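Local coordinates for protein Amy13K (Eubacterium rectale DSM 17629, PDB 6B3P) that binds starch-derived maltooligosaccharides through two family 26 carbohydrate-binding modules of a bacterial alpha-amylase from the human gut, probably holding the enzyme on its substrate, at residues L51-I60 with K71-K80; P26-M35 with W44-D52. One frame throughout, in Å; residues are numbered along the deposited sequence. Where two conformers were deposited one is given.

Contact 1 of 2, residues L51-I60 with K71-K80; sequences LDNSTDYSLI and KDVTLSTKGK. With GLC (alpha-D-glucopyranose), chain C; FMT (formic acid), chain Q; EDO (1,2-ethanediol), chain M.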
loop_
_atom_site.group_PDB
_atom_site.type_symbol
_atom_site.label_atom_id
_atom_site.label_comp_id
_atom_site.label_asym_id
_atom_site.label_seq_id
_atom_site.Cartn_x
_atom_site.Cartn_y
_atom_site.Cartn_z
ATOM N N LEU A 51 10.950 -5.942 4.122
ATOM C CA LEU A 51 11.968 -6.734 4.794
ATOM C C LEU A 51 12.800 -7.605 3.865
ATOM O O LEU A 51 12.456 -7.861 2.710
ATOM C CB LEU A 51 11.342 -7.607 5.889
ATOM C CG LEU A 51 10.144 -8.516 5.628
ATOM C CD1 LEU A 51 10.531 -9.834 4.988
ATOM C CD2 LEU A 51 9.470 -8.782 6.955
ATOM N N ASP A 52 13.921 -8.036 4.428
ATOM C CA ASP A 52 14.931 -8.828 3.751
ATOM C C ASP A 52 14.489 -10.283 3.622
ATOM O O ASP A 52 14.343 -10.984 4.621
ATOM C CB ASP A 52 16.244 -8.711 4.535
ATOM C CG ASP A 52 17.333 -9.618 4.012
ATOM O OD1 ASP A 52 17.244 -10.069 2.853
ATOM O OD2 ASP A 52 18.293 -9.865 4.770
ATOM N N ASN A 53 14.289 -10.735 2.384
ATOM C CA ASN A 53 13.783 -12.085 2.132
ATOM C C ASN A 53 14.866 -13.156 2.222
ATOM O O ASN A 53 14.670 -14.278 1.759
ATOM C CB ASN A 53 13.100 -12.156 0.758
ATOM C CG ASN A 53 14.089 -12.144 -0.407
ATOM O OD1 ASN A 53 15.278 -11.883 -0.236
ATOM N ND2 ASN A 53 13.578 -12.395 -1.610
ATOM N N SER A 54 16.006 -12.811 2.812
ATOM C CA SER A 54 17.072 -13.781 3.014
ATOM C C SER A 54 16.631 -14.870 3.985
ATOM O O SER A 54 17.182 -15.972 3.979
ATOM C CB SER A 54 18.338 -13.097 3.540
ATOM O OG SER A 54 18.810 -12.120 2.629
ATOM N N THR A 55 15.634 -14.560 4.811
ATOM C CA THR A 55 15.212 -15.464 5.875
ATOM C C THR A 55 13.703 -15.528 6.056
ATOM O O THR A 55 12.957 -14.716 5.508
ATOM C CB THR A 55 15.812 -15.045 7.233
ATOM O OG1 THR A 55 15.275 -13.773 7.623
ATOM C CG2 THR A 55 17.329 -14.957 7.162
ATOM N N ASP A 56 13.268 -16.516 6.832
ATOM C CA ASP A 56 11.928 -16.520 7.395
ATOM C C ASP A 56 11.929 -15.594 8.604
ATOM O O ASP A 56 12.987 -15.126 9.025
ATOM C CB ASP A 56 11.498 -17.933 7.801
ATOM C CG ASP A 56 11.419 -18.884 6.626
ATOM O OD1 ASP A 56 11.151 -18.423 5.495
ATOM O OD2 ASP A 56 11.610 -20.100 6.838
ATOM N N TYR A 57 10.749 -15.325 9.151
ATOM C CA TYR A 57 10.633 -14.547 10.379
ATOM C C TYR A 57 9.549 -15.112 11.281
ATOM O O TYR A 57 8.758 -15.960 10.868
ATOM C CB TYR A 57 10.322 -13.080 10.075
ATOM C CG TYR A 57 11.415 -12.364 9.318
ATOM C CD1 TYR A 57 11.501 -12.461 7.937
ATOM C CD2 TYR A 57 12.359 -11.590 9.980
ATOM C CE1 TYR A 57 12.497 -11.813 7.235
ATOM C CE2 TYR A 57 13.361 -10.933 9.283
ATOM C CZ TYR A 57 13.423 -11.051 7.910
ATOM O OH TYR A 57 14.411 -10.406 7.204
ATOM N N SER A 58 9.537 -14.633 12.519
ATOM C CA SER A 58 8.467 -14.923 13.461
ATOM C C SER A 58 7.648 -13.664 13.681
ATOM O O SER A 58 8.192 -12.561 13.665
ATOM C CB SER A 58 9.031 -15.426 14.788
ATOM O OG SER A 58 9.692 -16.663 14.615
ATOM N N LEU A 59 6.346 -13.842 13.888
ATOM C CA LEU A 59 5.430 -12.733 14.125
ATOM C C LEU A 59 4.761 -12.879 15.486
ATOM O O LEU A 59 4.269 -13.952 15.832
ATOM C CB LEU A 59 4.369 -12.668 13.021
ATOM C CG LEU A 59 3.142 -11.789 13.294
ATOM C CD1 LEU A 59 3.508 -10.309 13.281
ATOM C CD2 LEU A 59 2.032 -12.088 12.298
ATOM N N ILE A 60 4.752 -11.792 16.251
ATOM C CA ILE A 60 3.967 -11.717 17.476
ATOM C C ILE A 60 3.015 -10.534 17.392
ATOM O O ILE A 60 3.441 -9.378 17.390
ATOM C CB ILE A 60 4.855 -11.579 18.730
ATOM C CG1 ILE A 60 5.692 -12.846 18.922
ATOM C CG2 ILE A 60 3.996 -11.333 19.975
ATOM C CD1 ILE A 60 6.733 -12.739 20.020
ATOM N N LYS A 71 0.508 -15.922 20.698
ATOM C CA LYS A 71 1.624 -16.839 20.513
ATOM C C LYS A 71 2.324 -16.591 19.175
ATOM O O LYS A 71 1.687 -16.211 18.192
ATOM C CB LYS A 71 1.124 -18.280 20.590
ATOM C CG LYS A 71 2.170 -19.297 20.992
ATOM C CD LYS A 71 1.747 -20.687 20.557
ATOM C CE LYS A 71 2.723 -21.749 21.029
ATOM N NZ LYS A 71 2.318 -23.103 20.562
ATOM N N ASP A 72 3.636 -16.809 19.145
ATOM C CA ASP A 72 4.429 -16.615 17.931
ATOM C C ASP A 72 3.930 -17.480 16.777
ATOM O O ASP A 72 3.556 -18.634 16.982
ATOM C CB ASP A 72 5.904 -16.948 18.185
ATOM C CG ASP A 72 6.452 -16.293 19.435
ATOM O OD1 ASP A 72 5.711 -16.183 20.435
ATOM O OD2 ASP A 72 7.636 -15.898 19.416
ATOM N N VAL A 73 3.933 -16.917 15.569
ATOM C CA VAL A 73 3.722 -17.702 14.354
ATOM C C VAL A 73 4.809 -17.390 13.326
ATOM O O VAL A 73 5.340 -16.279 13.284
ATOM C CB VAL A 73 2.336 -17.448 13.721
ATOM C CG1 VAL A 73 1.230 -17.846 14.689
ATOM C CG2 VAL A 73 2.182 -15.993 13.286
ATOM N N THR A 74 5.126 -18.382 12.498
ATOM C CA THR A 74 6.190 -18.259 11.508
ATOM C C THR A 74 5.687 -17.660 10.199
ATOM O O THR A 74 4.664 -18.083 9.660
ATOM C CB THR A 74 6.834 -19.636 11.206
ATOM O OG1 THR A 74 7.430 -20.161 12.397
ATOM C CG2 THR A 74 7.902 -19.521 10.119
ATOM N N LEU A 75 6.418 -16.667 9.701
ATOM C CA LEU A 75 6.207 -16.137 8.361
ATOM C C LEU A 75 7.279 -16.717 7.440
ATOM O O LEU A 75 8.438 -16.307 7.488
ATOM C CB LEU A 75 6.265 -14.608 8.361
ATOM C CG LEU A 75 5.413 -13.874 9.399
ATOM C CD1 LEU A 75 5.602 -12.367 9.245
ATOM C CD2 LEU A 75 3.939 -14.257 9.293
ATOM N N SER A 76 6.891 -17.681 6.610
ATOM C CA SER A 76 7.839 -18.372 5.743
ATOM C C SER A 76 8.141 -17.532 4.506
ATOM O O SER A 76 7.703 -17.850 3.401
ATOM C CB SER A 76 7.292 -19.745 5.348
ATOM O OG SER A 76 7.078 -20.553 6.494
ATOM N N THR A 77 8.912 -16.468 4.709
ATOM C CA THR A 77 9.136 -15.451 3.684
ATOM C C THR A 77 10.392 -15.659 2.836
ATOM O O THR A 77 10.590 -14.949 1.848
ATOM C CB THR A 77 9.245 -14.055 4.323
ATOM O OG1 THR A 77 10.107 -14.124 5.464
ATOM C CG2 THR A 77 7.880 -13.552 4.751
ATOM N N LYS A 78 11.243 -16.608 3.214
ATOM C CA LYS A 78 12.531 -16.762 2.538
ATOM C C LYS A 78 12.377 -16.939 1.030
ATOM O O LYS A 78 11.683 -17.840 0.563
ATOM C CB LYS A 78 13.310 -17.947 3.108
ATOM C CG LYS A 78 14.702 -18.082 2.501
ATOM C CD LYS A 78 15.502 -19.205 3.128
ATOM C CE LYS A 78 16.916 -19.236 2.565
ATOM N NZ LYS A 78 17.727 -20.355 3.113
ATOM N N GLY A 79 13.027 -16.059 0.275
ATOM C CA GLY A 79 13.060 -16.158 -1.173
ATOM C C GLY A 79 11.863 -15.553 -1.887
ATOM O O GLY A 79 11.848 -15.481 -3.116
ATOM N N LYS A 80 10.863 -15.114 -1.129
ATOM C CA LYS A 80 9.646 -14.553 -1.716
ATOM C C LYS A 80 9.832 -13.091 -2.116
ATOM O O LYS A 80 10.642 -12.376 -1.527
ATOM C CB LYS A 80 8.474 -14.668 -0.736
ATOM C CG LYS A 80 8.173 -16.087 -0.265
ATOM C CD LYS A 80 7.742 -16.997 -1.409
ATOM C CE LYS A 80 7.359 -18.377 -0.890
ATOM N NZ LYS A 80 6.806 -19.277 -1.945
HETATM C C1 GLC C . 10.139 -12.205 21.682
HETATM C C2 GLC C . 9.962 -13.691 21.847
HETATM C C3 GLC C . 11.283 -14.393 22.096
HETATM C C4 GLC C . 12.316 -13.958 21.067
HETATM C C5 GLC C . 12.367 -12.445 20.956
HETATM C C6 GLC C . 13.337 -11.921 19.902
HETATM O O2 GLC C . 9.054 -13.889 22.881
HETATM O O3 GLC C . 11.112 -15.777 22.101
HETATM O O4 GLC C . 13.558 -14.504 21.448
HETATM O O5 GLC C . 11.085 -11.968 20.676
HETATM O O6 GLC C . 13.419 -10.524 19.838
HETATM C C FMT Q . 15.335 -19.087 7.688
HETATM O O1 FMT Q . 14.588 -19.166 6.720
HETATM O O2 FMT Q . 16.153 -18.183 7.800
HETATM C C1 EDO M . 9.802 -19.659 -2.998
HETATM O O1 EDO M . 9.904 -20.655 -4.025
HETATM C C2 EDO M . 11.188 -19.129 -2.648
HETATM O O2 EDO M . 11.662 -19.779 -1.459
HETATM O O HOH W 1 18.405 -18.744 5.710
HETATM O O HOH W 2 9.335 -21.796 7.127
HETATM O O HOH W 3 7.661 -18.666 15.090
HETATM O O HOH W 4 1.322 -13.794 16.759
#

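Contact 2 of 2, residues P26-M35 with W44-D52; sequences PAGEWPGKTM and WYTMHLTLD. With GLC (alpha-D-glucopyranose), chain B; FMT (formic acid), chain S; EDO (1,2-ethanediol), chain L.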
loop_
_atom_site.group_PDB
_atom_site.type_symbol
_atom_site.label_atom_id
_atom_site.label_comp_id
_atom_site.label_asym_id
_atom_site.label_seq_id
_atom_site.Cartn_x
_atom_site.Cartn_y
_atom_site.Cartn_z
ATOM N N PRO A 26 12.881 -6.031 12.186
ATOM C CA PRO A 26 12.556 -5.128 11.072
ATOM C C PRO A 26 11.335 -4.229 11.294
ATOM O O PRO A 26 11.223 -3.202 10.621
ATOM C CB PRO A 26 12.306 -6.088 9.902
ATOM C CG PRO A 26 12.035 -7.407 10.516
ATOM C CD PRO A 26 12.835 -7.444 11.777
ATOM N N ALA A 27 10.436 -4.603 12.200
ATOM C CA ALA A 27 9.283 -3.760 12.510
ATOM C C ALA A 27 9.552 -2.902 13.745
ATOM O O ALA A 27 8.655 -2.216 14.240
ATOM C CB ALA A 27 8.031 -4.615 12.711
ATOM N N GLY A 28 10.789 -2.949 14.237
ATOM C CA GLY A 28 11.215 -2.125 15.355
ATOM C C GLY A 28 11.266 -2.893 16.658
ATOM O O GLY A 28 10.794 -4.026 16.737
ATOM N N GLU A 29 11.858 -2.277 17.678
ATOM C CA GLU A 29 11.891 -2.864 19.013
ATOM C C GLU A 29 10.473 -3.124 19.503
ATOM O O GLU A 29 9.519 -2.521 19.008
ATOM C CB GLU A 29 12.621 -1.947 19.997
ATOM C CG GLU A 29 14.123 -1.846 19.772
ATOM C CD GLU A 29 14.821 -1.033 20.846
ATOM O OE1 GLU A 29 14.146 -0.601 21.805
ATOM O OE2 GLU A 29 16.047 -0.825 20.732
ATOM N N TRP A 30 10.342 -4.023 20.474
ATOM C CA TRP A 30 9.048 -4.338 21.075
ATOM C C TRP A 30 8.318 -3.044 21.444
ATOM O O TRP A 30 8.933 -2.129 21.993
ATOM C CB TRP A 30 9.239 -5.221 22.312
ATOM C CG TRP A 30 7.948 -5.648 22.925
ATOM C CD1 TRP A 30 7.319 -5.080 23.995
ATOM C CD2 TRP A 30 7.113 -6.729 22.494
ATOM N NE1 TRP A 30 6.143 -5.743 24.259
ATOM C CE2 TRP A 30 5.994 -6.760 23.352
ATOM C CE3 TRP A 30 7.201 -7.671 21.465
ATOM C CZ2 TRP A 30 4.974 -7.699 23.213
ATOM C CZ3 TRP A 30 6.188 -8.603 21.329
ATOM C CH2 TRP A 30 5.088 -8.610 22.197
ATOM N N PRO A 31 7.007 -2.953 21.152
ATOM C CA PRO A 31 6.060 -3.944 20.620
ATOM C C PRO A 31 5.997 -4.061 19.094
ATOM O O PRO A 31 5.096 -4.724 18.581
ATOM C CB PRO A 31 4.720 -3.440 21.160
ATOM C CG PRO A 31 4.879 -1.960 21.178
ATOM C CD PRO A 31 6.323 -1.701 21.528
ATOM N N GLY A 32 6.930 -3.438 18.381
ATOM C CA GLY A 32 6.944 -3.508 16.930
ATOM C C GLY A 32 6.212 -2.347 16.287
ATOM O O GLY A 32 6.196 -1.242 16.827
ATOM N N LYS A 33 5.601 -2.605 15.133
ATOM C CA LYS A 33 4.944 -1.557 14.359
ATOM C C LYS A 33 3.434 -1.539 14.566
ATOM O O LYS A 33 2.756 -2.550 14.390
ATOM C CB LYS A 33 5.253 -1.726 12.873
ATOM C CG LYS A 33 4.764 -0.570 12.026
ATOM C CD LYS A 33 5.291 -0.650 10.610
ATOM C CE LYS A 33 4.885 0.573 9.805
ATOM N NZ LYS A 33 5.311 0.476 8.383
ATOM N N THR A 34 2.915 -0.369 14.928
ATOM C CA THR A 34 1.482 -0.191 15.143
ATOM C C THR A 34 0.714 -0.444 13.854
ATOM O O THR A 34 1.104 0.026 12.785
ATOM C CB THR A 34 1.152 1.230 15.658
ATOM O OG1 THR A 34 1.885 1.489 16.860
ATOM C CG2 THR A 34 -0.348 1.383 15.937
ATOM N N MET A 35 -0.376 -1.195 13.969
ATOM C CA MET A 35 -1.229 -1.504 12.829
ATOM C C MET A 35 -2.388 -0.517 12.768
ATOM O O MET A 35 -3.059 -0.267 13.770
ATOM C CB MET A 35 -1.744 -2.940 12.927
ATOM C CG MET A 35 -0.647 -3.958 13.192
ATOM S SD MET A 35 -1.234 -5.654 13.317
ATOM C CE MET A 35 -1.596 -6.019 11.602
ATOM N N TRP A 44 -10.659 -4.765 11.448
ATOM C CA TRP A 44 -9.340 -5.165 10.951
ATOM C C TRP A 44 -8.307 -4.053 11.107
ATOM O O TRP A 44 -8.646 -2.868 11.075
ATOM C CB TRP A 44 -9.419 -5.569 9.478
ATOM C CG TRP A 44 -10.147 -6.855 9.226
ATOM C CD1 TRP A 44 -11.498 -7.034 9.145
ATOM C CD2 TRP A 44 -9.560 -8.146 9.006
ATOM N NE1 TRP A 44 -11.788 -8.353 8.895
ATOM C CE2 TRP A 44 -10.616 -9.056 8.805
ATOM C CE3 TRP A 44 -8.244 -8.617 8.963
ATOM C CZ2 TRP A 44 -10.397 -10.410 8.560
ATOM C CZ3 TRP A 44 -8.030 -9.964 8.724
ATOM C CH2 TRP A 44 -9.100 -10.843 8.525
ATOM N N TYR A 45 -7.048 -4.452 11.274
ATOM C CA TYR A 45 -5.929 -3.519 11.321
ATOM C C TYR A 45 -4.817 -4.024 10.420
ATOM O O TYR A 45 -4.618 -5.233 10.288
ATOM C CB TYR A 45 -5.428 -3.342 12.753
ATOM C CG TYR A 45 -6.486 -2.766 13.645
ATOM C CD1 TYR A 45 -7.473 -3.575 14.188
ATOM C CD2 TYR A 45 -6.519 -1.408 13.923
ATOM C CE1 TYR A 45 -8.458 -3.051 14.993
ATOM C CE2 TYR A 45 -7.498 -0.873 14.727
ATOM C CZ TYR A 45 -8.470 -1.697 15.262
ATOM O OH TYR A 45 -9.451 -1.162 16.069
ATOM N N THR A 46 -4.094 -3.092 9.812
ATOM C CA THR A 46 -3.142 -3.415 8.757
ATOM C C THR A 46 -1.808 -2.714 8.969
ATOM O O THR A 46 -1.770 -1.544 9.351
ATOM C CB THR A 46 -3.696 -3.021 7.366
ATOM O OG1 THR A 46 -4.903 -3.746 7.106
ATOM C CG2 THR A 46 -2.680 -3.318 6.264
ATOM N N MET A 47 -0.720 -3.440 8.719
ATOM C CA MET A 47 0.616 -2.849 8.675
ATOM C C MET A 47 1.343 -3.294 7.414
ATOM O O MET A 47 1.151 -4.414 6.933
ATOM C CB MET A 47 1.437 -3.226 9.915
ATOM C CG MET A 47 1.746 -4.715 10.059
ATOM S SD MET A 47 3.257 -5.232 9.211
ATOM C CE MET A 47 4.512 -4.541 10.282
ATOM N N HIS A 48 2.167 -2.398 6.881
ATOM C CA HIS A 48 3.020 -2.701 5.742
ATOM C C HIS A 48 4.474 -2.598 6.163
ATOM O O HIS A 48 4.814 -1.848 7.078
ATOM C CB HIS A 48 2.739 -1.752 4.578
ATOM C CG HIS A 48 1.374 -1.908 3.990
ATOM N ND1 HIS A 48 1.123 -2.696 2.889
ATOM C CD2 HIS A 48 0.182 -1.380 4.354
ATOM C CE1 HIS A 48 -0.164 -2.647 2.600
ATOM N NE2 HIS A 48 -0.757 -1.853 3.473
ATOM N N LEU A 49 5.330 -3.356 5.491
ATOM C CA LEU A 49 6.744 -3.373 5.824
ATOM C C LEU A 49 7.575 -3.868 4.655
ATOM O O LEU A 49 7.129 -4.704 3.869
ATOM C CB LEU A 49 6.994 -4.261 7.047
ATOM C CG LEU A 49 8.319 -4.053 7.786
ATOM C CD1 LEU A 49 8.307 -2.742 8.567
ATOM C CD2 LEU A 49 8.603 -5.228 8.709
ATOM N N THR A 50 8.784 -3.327 4.548
ATOM C CA THR A 50 9.795 -3.860 3.651
ATOM C C THR A 50 10.749 -4.682 4.492
ATOM O O THR A 50 11.289 -4.182 5.480
ATOM C CB THR A 50 10.580 -2.754 2.915
ATOM O OG1 THR A 50 9.680 -1.954 2.139
ATOM C CG2 THR A 50 11.646 -3.366 1.996
ATOM N N LEU A 51 10.950 -5.942 4.122
ATOM C CA LEU A 51 11.968 -6.734 4.794
ATOM C C LEU A 51 12.800 -7.605 3.865
ATOM O O LEU A 51 12.456 -7.861 2.710
ATOM C CB LEU A 51 11.342 -7.607 5.889
ATOM C CG LEU A 51 10.144 -8.516 5.628
ATOM C CD1 LEU A 51 10.531 -9.834 4.988
ATOM C CD2 LEU A 51 9.470 -8.782 6.955
ATOM N N ASP A 52 13.921 -8.036 4.428
ATOM C CA ASP A 52 14.931 -8.828 3.751
ATOM C C ASP A 52 14.489 -10.283 3.622
ATOM O O ASP A 52 14.343 -10.984 4.621
ATOM C CB ASP A 52 16.244 -8.711 4.535
ATOM C CG ASP A 52 17.333 -9.618 4.012
ATOM O OD1 ASP A 52 17.244 -10.069 2.853
ATOM O OD2 ASP A 52 18.293 -9.865 4.770
HETATM C C1 GLC B . 8.837 -8.465 25.129
HETATM C C2 GLC B . 7.830 -9.507 24.686
HETATM C C3 GLC B . 8.579 -10.759 24.258
HETATM C C4 GLC B . 9.646 -10.444 23.227
HETATM C C5 GLC B . 10.534 -9.325 23.718
HETATM C C6 GLC B . 11.544 -8.970 22.638
HETATM O O2 GLC B . 6.888 -9.761 25.703
HETATM O O3 GLC B . 7.704 -11.702 23.729
HETATM O O4 GLC B . 10.396 -11.596 22.940
HETATM O O5 GLC B . 9.741 -8.233 24.063
HETATM O O6 GLC B . 12.312 -7.839 22.918
HETATM C C FMT S . 1.490 0.906 7.739
HETATM O O1 FMT S . 2.244 0.001 8.059
HETATM O O2 FMT S . 1.038 0.981 6.602
HETATM C C1 EDO L . -11.397 -3.852 17.133
HETATM O O1 EDO L . -11.902 -2.518 16.958
HETATM C C2 EDO L . -12.171 -4.562 18.240
HETATM O O2 EDO L . -11.910 -3.931 19.502
HETATM O O HOH W 5 0.167 1.066 10.635
#

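Contact 1 of 2, residues L51-I60 with K71-K80
Tyr57 and Leu75 exchange two backbone hydrogen bonds, as do Leu59 and Val73, whereas Ser58 and Thr74 form the non-hydrogen-bonded pair between them: a short antiparallel hairpin. Leu59 and Val73 run alongside each other, with Leu59 CB 4.0 Å from Val73 CG2, while Leu75 slants across Leu59. Ile60, which lines the glycan site of this family 26 module, sets CD1 3.3 Å from Asp72 OD2. Ahead of Tyr57 side chains join in the pairing: Asp56 OD1 accepts from Lys78 N at 2.9 Å, almost in line with its C-O bond. Thr77 OG1, set between backbone N and carbonyl carbon (chi1 46°), donates to a lone pair of Thr55 O (2.9 Å) and lies in plane at the Tyr57 ring edge, 3.3 Å from Tyr57 CD1. A type II beta turn from Thr77 to Lys80 brings Gly79 N to Asn53 O at 2.8 Å and lets Asn53 ND2 reach Lys80 O from above the carbonyl plane. In the second shell, Tyr57 OH bonds Asp52 O at 2.6 Å, fixing the ring between Thr55 OG1 on one face and Leu51 CD2 on the other. Strand 73-75 is one of its sheet's two edge strands; strand 57-62 separates it from strand 16-20, whose Tyr20 hydrogen-bonds Asp72 OD2.

Contact 2 of 2, residues P26-M35 with W44-D52
With Lys33 CG anti to the backbone N (chi1 -172°) and the chain extended beyond it, NZ donates a hydrogen bond to His48 O (2.7 Å), while Lys33 CB and CD run past Met47 CE. Met47 reaches this spot by folding: its chain turns back at chi1 (64°) and again further out, which carries the methyl CE to 3.9 Å from Lys33 CB. Met35 crosses Met47 at a slant, its CE 3.9 Å from Met47 CG and 3.4 Å from Tyr45 O; its CB meets Tyr45 CB. These residues belong to the beta hairpin of strands 33-37 and 44-50 in the starch-binding module, and the loop before it rises to the sugar site. Leu49 packs on the start of that loop, its CD2 4.0 Å from Pro26 CB and 4.1 Å from Ala27 CB. At the loop's crest Trp30 lays one indole face under a glucose, whose C2 sits over the middle of the indole, 3.4 Å above its plane, with Pro31 CB toward the rim of the opposite face. An alanine in place of Trp30 would take away this platform, and the glucose would probably lose its stacking partner. Met47 also packs on Ala17 and Ile19 of strand 16-20.

In the fold
Contacts 1 and 2 show how a hairpin and the loop leading into another can build one sugar site. Their centres lie 12 Å apart, and they follow in series along the chain, sharing Leu51 and Asp52 where strand 44-50 gives way to strand 57-62. Strand 16-20 lies between the hairpins in the sheet. They touch directly at two places: Ile60 CG2 of contact 1 packs against Trp30 CH2 of contact 2 at 3.7 Å, and Tyr57 CE2 meets Pro26 CG at 4.0 Å. The first junction belongs to the glycan pocket, where Ile60 CD1 comes within 3.8 Å of C1 of one glucose and Trp30 carries another; Tyr18, Tyr20 and Gln69 also line it.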